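Local coordinates for protein GrgF (Penicillium sp. sh18, PDB 6LZH) that acts as a polyketide transferase of the alpha/beta-hydrolase fold, probably joining two polyketide chains by Claisen condensation in the biosynthesis of gregatin A, at residues Phe13-Leu16 against Asp17-Leu21; Arg206-Val209 against Gln210-Tyr213. All coordinates share one frame; numbering follows the deposited sequence.

Contact 1. Residues Phe13-Leu16 against Asp17-Leu21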
ATOM      1  N   PHE A  13      17.892 -11.066 -10.199  1.00 17.35           N
ATOM      2  CA  PHE A  13      17.276 -10.101 -11.095  1.00 20.06           C
ATOM      3  C   PHE A  13      17.031  -8.826 -10.308  1.00 21.04           C
ATOM      4  O   PHE A  13      17.035  -8.830  -9.070  1.00 20.90           O
ATOM      5  CB  PHE A  13      15.976 -10.638 -11.730  1.00 18.75           C
ATOM      6  CG  PHE A  13      14.874 -10.962 -10.719  1.00 20.55           C
ATOM      7  CD1 PHE A  13      14.864 -12.187 -10.041  1.00 20.17           C
ATOM      8  CD2 PHE A  13      13.850 -10.053 -10.472  1.00 23.19           C
ATOM      9  CE1 PHE A  13      13.853 -12.495  -9.126  1.00 17.24           C
ATOM     10  CE2 PHE A  13      12.827 -10.343  -9.563  1.00 20.02           C
ATOM     11  CZ  PHE A  13      12.829 -11.567  -8.889  1.00 23.12           C
ATOM     12  N   THR A  14      16.845  -7.729 -11.042  1.00 19.75           N
ATOM     13  CA  THR A  14      16.774  -6.392 -10.461  1.00 22.56           C
ATOM     14  C   THR A  14      15.325  -5.921 -10.385  1.00 19.15           C
ATOM     15  O   THR A  14      14.528  -6.183 -11.292  1.00 19.03           O
ATOM     16  CB  THR A  14      17.617  -5.416 -11.291  1.00 24.47           C
ATOM     17  OG1 THR A  14      18.938  -5.966 -11.454  1.00 25.10           O
ATOM     18  CG2 THR A  14      17.737  -4.060 -10.601  1.00 25.85           C
ATOM     19  N   THR A  15      14.979  -5.231  -9.295  1.00 18.38           N
ATOM     20  CA  THR A  15      13.628  -4.705  -9.147  1.00 17.22           C
ATOM     21  C   THR A  15      13.567  -3.248  -9.598  1.00 20.53           C
ATOM     22  O   THR A  15      14.585  -2.557  -9.684  1.00 21.10           O
ATOM     23  CB  THR A  15      13.151  -4.804  -7.694  1.00 18.93           C
ATOM     24  OG1 THR A  15      13.958  -3.944  -6.880  1.00 20.97           O
ATOM     25  CG2 THR A  15      13.271  -6.232  -7.176  1.00 19.67           C
ATOM     26  N   LEU A  16      12.344  -2.775  -9.847  1.00 21.01           N
ATOM     27  CA  LEU A  16      12.177  -1.381 -10.249  1.00 24.12           C
ATOM     28  C   LEU A  16      12.783  -0.435  -9.217  1.00 24.67           C
ATOM     29  O   LEU A  16      13.362   0.595  -9.577  1.00 23.85           O
ATOM     30  CB  LEU A  16      10.699  -1.069 -10.480  1.00 19.70           C
ATOM     31  CG  LEU A  16      10.300   0.333 -10.976  1.00 23.22           C
ATOM     32  CD1 LEU A  16      10.954   0.675 -12.314  1.00 22.08           C
ATOM     33  CD2 LEU A  16       8.800   0.419 -11.097  1.00 23.67           C
ATOM     34  N   ASP A  17      12.701  -0.779  -7.929  1.00 17.93           N
ATOM     35  CA  ASP A  17      13.259   0.098  -6.909  1.00 21.63           C
ATOM     36  C   ASP A  17      14.714  -0.228  -6.579  1.00 23.76           C
ATOM     37  O   ASP A  17      15.197   0.159  -5.509  1.00 22.14           O
ATOM     38  CB  ASP A  17      12.392   0.096  -5.635  1.00 20.84           C
ATOM     39  CG  ASP A  17      11.811  -1.272  -5.289  1.00 23.81           C
ATOM     40  OD1 ASP A  17      12.210  -2.293  -5.879  1.00 22.90           O
ATOM     41  OD2 ASP A  17      10.936  -1.319  -4.396  1.00 25.22           O
ATOM     42  N   GLY A  18      15.430  -0.901  -7.483  1.00 22.12           N
ATOM     43  CA  GLY A  18      16.875  -0.981  -7.401  1.00 18.55           C
ATOM     44  C   GLY A  18      17.465  -2.105  -6.581  1.00 26.65           C
ATOM     45  O   GLY A  18      18.677  -2.088  -6.329  1.00 32.95           O
ATOM     46  N   LEU A  19      16.672  -3.080  -6.158  1.00 23.50           N
ATOM     47  CA  LEU A  19      17.195  -4.182  -5.364  1.00 20.15           C
ATOM     48  C   LEU A  19      17.570  -5.361  -6.252  1.00 22.06           C
ATOM     49  O   LEU A  19      16.954  -5.586  -7.294  1.00 17.59           O
ATOM     50  CB  LEU A  19      16.152  -4.654  -4.350  1.00 24.94           C
ATOM     51  CG  LEU A  19      15.580  -3.559  -3.462  1.00 28.22           C
ATOM     52  CD1 LEU A  19      14.330  -4.054  -2.817  1.00 28.61           C
ATOM     53  CD2 LEU A  19      16.612  -3.191  -2.427  1.00 26.66           C
ATOM     54  N   THR A  20      18.563  -6.137  -5.803  1.00 19.56           N
ATOM     55  CA  THR A  20      18.848  -7.445  -6.378  1.00 19.32           C
ATOM     56  C   THR A  20      18.138  -8.511  -5.553  1.00 20.35           C
ATOM     57  O   THR A  20      18.372  -8.627  -4.348  1.00 21.27           O
ATOM     58  CB  THR A  20      20.350  -7.737  -6.399  1.00 23.14           C
ATOM     59  OG1 THR A  20      21.022  -6.775  -7.216  1.00 19.91           O
ATOM     60  CG2 THR A  20      20.596  -9.116  -6.970  1.00 23.17           C
ATOM     61  N   LEU A  21      17.266  -9.273  -6.193  1.00 19.52           N
ATOM     62  CA  LEU A  21      16.655 -10.440  -5.578  1.00 18.86           C
ATOM     63  C   LEU A  21      17.343 -11.673  -6.127  1.00 17.97           C
ATOM     64  O   LEU A  21      17.699 -11.713  -7.307  1.00 18.95           O
ATOM     65  CB  LEU A  21      15.161 -10.515  -5.888  1.00 17.33           C
ATOM     66  CG  LEU A  21      14.321  -9.288  -5.522  1.00 18.15           C
ATOM     67  CD1 LEU A  21      12.845  -9.616  -5.702  1.00 14.49           C
ATOM     68  CD2 LEU A  21      14.611  -8.815  -4.096  1.00 20.21           C
TER
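The beta hairpin of strands 9-14 and 20-26 is closed here, with F13 facing L21 and T15 facing L19 across the turn. F13 and L21 form an antiparallel hydrogen-bonded pair. F13 N gives to L21 O at 3.0 Å, and L21 N gives back to F13 O. T14 and T20 follow as a non-hydrogen-bonded pair. The last rung is T15 N to L19 O at 2.8 Å.

Residues T15-G18 make a type I beta turn. G18 N bonds to T15 O. L19 N bonds instead to the side chain, at T15 OG1, at 2.9 Å. That hydroxyl lies between its own backbone N and carbonyl carbon (chi1 66°), which turns it in over the turn. It donates in the same stroke to D17 OD1 at 2.6 Å. OD1 also bonds to H90, and OD2 to Q86, so D17 ties the turn to helix 84-99. A valine in place of T15 would probably leave L19 N without its acceptor and D17 OD1 without one of its donors.

The methyl branch, T15 CG2, packs on L21 CG at 3.6 Å. L21 CB lies over one face of the F13 ring, 4.2 Å from its centroid and offset toward the rim, in a CH-pi contact. L21 CD1 adds to this, 3.7 Å from F13 CZ. W97 and Y66 also meet the ring.

G18 has positive phi (88°), where a side chain would press on the preceding carbonyl O. A type I turn followed by such a glycine, with paired bonds to T15, is the classic type I plus G1 bulge of a 3:5 beta hairpin.

Contact 2. Residues Arg206-Val209 against Gln210-Tyr213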
ATOM      1  N   ARG A 206      11.849 -13.302  14.197  1.00 29.85           N
ATOM      2  CA  ARG A 206      11.663 -11.874  14.394  1.00 27.79           C
ATOM      3  C   ARG A 206      11.101 -11.261  13.120  1.00 24.35           C
ATOM      4  O   ARG A 206      11.417 -11.691  12.008  1.00 20.66           O
ATOM      5  CB  ARG A 206      12.985 -11.178  14.773  1.00 29.89           C
ATOM      6  CG  ARG A 206      13.710 -11.813  15.959  1.00 38.38           C
ATOM      7  CD  ARG A 206      14.397 -10.770  16.841  1.00 43.26           C
ATOM      8  NE  ARG A 206      13.627 -10.494  18.054  1.00 42.18           N
ATOM      9  CZ  ARG A 206      13.826  -9.443  18.843  1.00 44.07           C
ATOM     10  NH1 ARG A 206      14.777  -8.563  18.545  1.00 44.73           N
ATOM     11  NH2 ARG A 206      13.076  -9.267  19.928  1.00 39.04           N
ATOM     12  N   ILE A 207      10.281 -10.235  13.297  1.00 22.64           N
ATOM     13  CA  ILE A 207       9.662  -9.526  12.189  1.00 21.78           C
ATOM     14  C   ILE A 207       9.658  -8.045  12.551  1.00 24.65           C
ATOM     15  O   ILE A 207       9.493  -7.691  13.723  1.00 22.11           O
ATOM     16  CB  ILE A 207       8.244 -10.075  11.915  1.00 22.07           C
ATOM     17  CG1 ILE A 207       7.676  -9.471  10.638  1.00 25.98           C
ATOM     18  CG2 ILE A 207       7.313  -9.810  13.078  1.00 27.19           C
ATOM     19  CD1 ILE A 207       8.086 -10.227   9.414  1.00 26.15           C
ATOM     20  N   SER A 208       9.896  -7.179  11.563  1.00 23.62           N
ATOM     21  CA  SER A 208       9.924  -5.749  11.849  1.00 20.94           C
ATOM     22  C   SER A 208       8.559  -5.280  12.331  1.00 20.10           C
ATOM     23  O   SER A 208       7.521  -5.780  11.894  1.00 18.59           O
ATOM     24  CB  SER A 208      10.325  -4.953  10.604  1.00 20.84           C
ATOM     25  OG  SER A 208       9.258  -4.941   9.674  1.00 25.01           O
ATOM     26  N   VAL A 209       8.562  -4.304  13.243  1.00 18.42           N
ATOM     27  CA  VAL A 209       7.288  -3.718  13.658  1.00 20.63           C
ATOM     28  C   VAL A 209       6.596  -3.032  12.489  1.00 19.15           C
ATOM     29  O   VAL A 209       5.375  -2.882  12.495  1.00 19.01           O
ATOM     30  CB  VAL A 209       7.459  -2.734  14.836  1.00 20.85           C
ATOM     31  CG1 VAL A 209       8.144  -3.407  16.009  1.00 23.69           C
ATOM     32  CG2 VAL A 209       8.239  -1.487  14.414  1.00 22.06           C
ATOM     33  N   GLN A 210       7.350  -2.587  11.479  1.00 17.31           N
ATOM     34  CA  GLN A 210       6.711  -1.939  10.344  1.00 19.50           C
ATOM     35  C   GLN A 210       5.876  -2.924   9.541  1.00 20.74           C
ATOM     36  O   GLN A 210       4.972  -2.505   8.804  1.00 16.70           O
ATOM     37  CB  GLN A 210       7.773  -1.284   9.443  1.00 19.68           C
ATOM     38  CG  GLN A 210       8.585  -0.202  10.161  1.00 17.01           C
ATOM     39  CD  GLN A 210       7.697   0.937  10.655  1.00 18.68           C
ATOM     40  OE1 GLN A 210       6.677   1.278  10.026  1.00 19.02           O
ATOM     41  NE2 GLN A 210       8.074   1.528  11.785  1.00 18.15           N
ATOM     42  N   THR A 211       6.177  -4.220   9.654  1.00 17.78           N
ATOM     43  CA  THR A 211       5.378  -5.223   8.959  1.00 21.31           C
ATOM     44  C   THR A 211       3.900  -5.078   9.308  1.00 21.95           C
ATOM     45  O   THR A 211       3.042  -5.101   8.421  1.00 19.69           O
ATOM     46  CB  THR A 211       5.879  -6.628   9.308  1.00 22.45           C
ATOM     47  OG1 THR A 211       7.210  -6.816   8.791  1.00 17.83           O
ATOM     48  CG2 THR A 211       4.942  -7.686   8.729  1.00 21.08           C
ATOM     49  N   TYR A 212       3.589  -4.883  10.591  1.00 21.35           N
ATOM     50  CA  TYR A 212       2.190  -4.767  11.004  1.00 21.87           C
ATOM     51  C   TYR A 212       1.568  -3.461  10.507  1.00 24.56           C
ATOM     52  O   TYR A 212       0.408  -3.448  10.078  1.00 25.19           O
ATOM     53  CB  TYR A 212       2.078  -4.882  12.528  1.00 26.77           C
ATOM     54  CG  TYR A 212       0.632  -4.933  13.007  1.00 30.12           C
ATOM     55  CD1 TYR A 212      -0.062  -6.138  13.067  1.00 33.03           C
ATOM     56  CD2 TYR A 212      -0.046  -3.771  13.369  1.00 30.38           C
ATOM     57  CE1 TYR A 212      -1.395  -6.190  13.491  1.00 32.76           C
ATOM     58  CE2 TYR A 212      -1.377  -3.812  13.789  1.00 30.95           C
ATOM     59  CZ  TYR A 212      -2.044  -5.024  13.847  1.00 37.38           C
ATOM     60  OH  TYR A 212      -3.359  -5.069  14.266  1.00 36.67           O
ATOM     61  N   TYR A 213       2.331  -2.359  10.549  1.00 19.61           N
ATOM     62  CA  TYR A 213       1.874  -1.085   9.990  1.00 22.58           C
ATOM     63  C   TYR A 213       1.446  -1.229   8.529  1.00 22.42           C
ATOM     64  O   TYR A 213       0.354  -0.802   8.141  1.00 20.81           O
ATOM     65  CB  TYR A 213       2.987  -0.031  10.120  1.00 16.48           C
ATOM     66  CG  TYR A 213       2.658   1.318   9.485  1.00 19.85           C
ATOM     67  CD1 TYR A 213       2.862   1.552   8.121  1.00 20.90           C
ATOM     68  CD2 TYR A 213       2.141   2.358  10.251  1.00 19.26           C
ATOM     69  CE1 TYR A 213       2.559   2.787   7.546  1.00 21.16           C
ATOM     70  CE2 TYR A 213       1.829   3.593   9.680  1.00 19.15           C
ATOM     71  CZ  TYR A 213       2.045   3.803   8.330  1.00 19.20           C
ATOM     72  OH  TYR A 213       1.755   5.036   7.769  1.00 19.81           O
TER
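The Q210 carboxamide is the one flat group that meets segment 206-209: its NE2 lies 4.0 Å from V209 CG2. NE2 is held by D160 and the A157 carbonyl, both in helix 150-165. The Y212 and Y213 rings both lead away from 206-209, and their hydroxyls bond to the T144 carbonyl and to H92 of the second subunit, respectively.

The contact itself is a helix start. S208 is the N-cap of helix 209-216. Its OG stands between its backbone N and carbonyl carbon (chi1 73°), which brings it back over the first turn. There it accepts a weak bond from T211 N at 3.2 Å and a shorter one from T211 OG1 at 2.9 Å. T211 N also reaches S208 O at 3.0 Å. Y212 N makes a weak bond to V209 O at 3.3 Å. I207 crosses T211 at about a right angle, with its CG1 3.3 Å from T211 OG1.

The hydroxyls of S208 and T211 form a chain. I82 N bonds to T211 OG1, which donates to S208 OG, which in turn bonds to D81 OD1. These polar atoms therefore all find partners, and the links probably fix the rotation of both hydroxyls.

Contact 1 comes first along the chain, contact 2 nearly 200 residues later. Their centres lie 22 Å apart, and their nearest atoms are about 14 Å apart, so they do not touch. Contact 1 closes the hairpin at one edge of the eight-stranded sheet. Contact 2 includes strand 206-208 of the small two-stranded sheet with 172-174, in the segment between strands 133-137 and 232-237, consistent with a cap on the hydrolase core. Helix 84-99 relates them: 13-21 packs on it, while 206-213 bonds to D81 and I82 just before it. Both also reach the second subunit, so each takes part in the dimer as well as the fold.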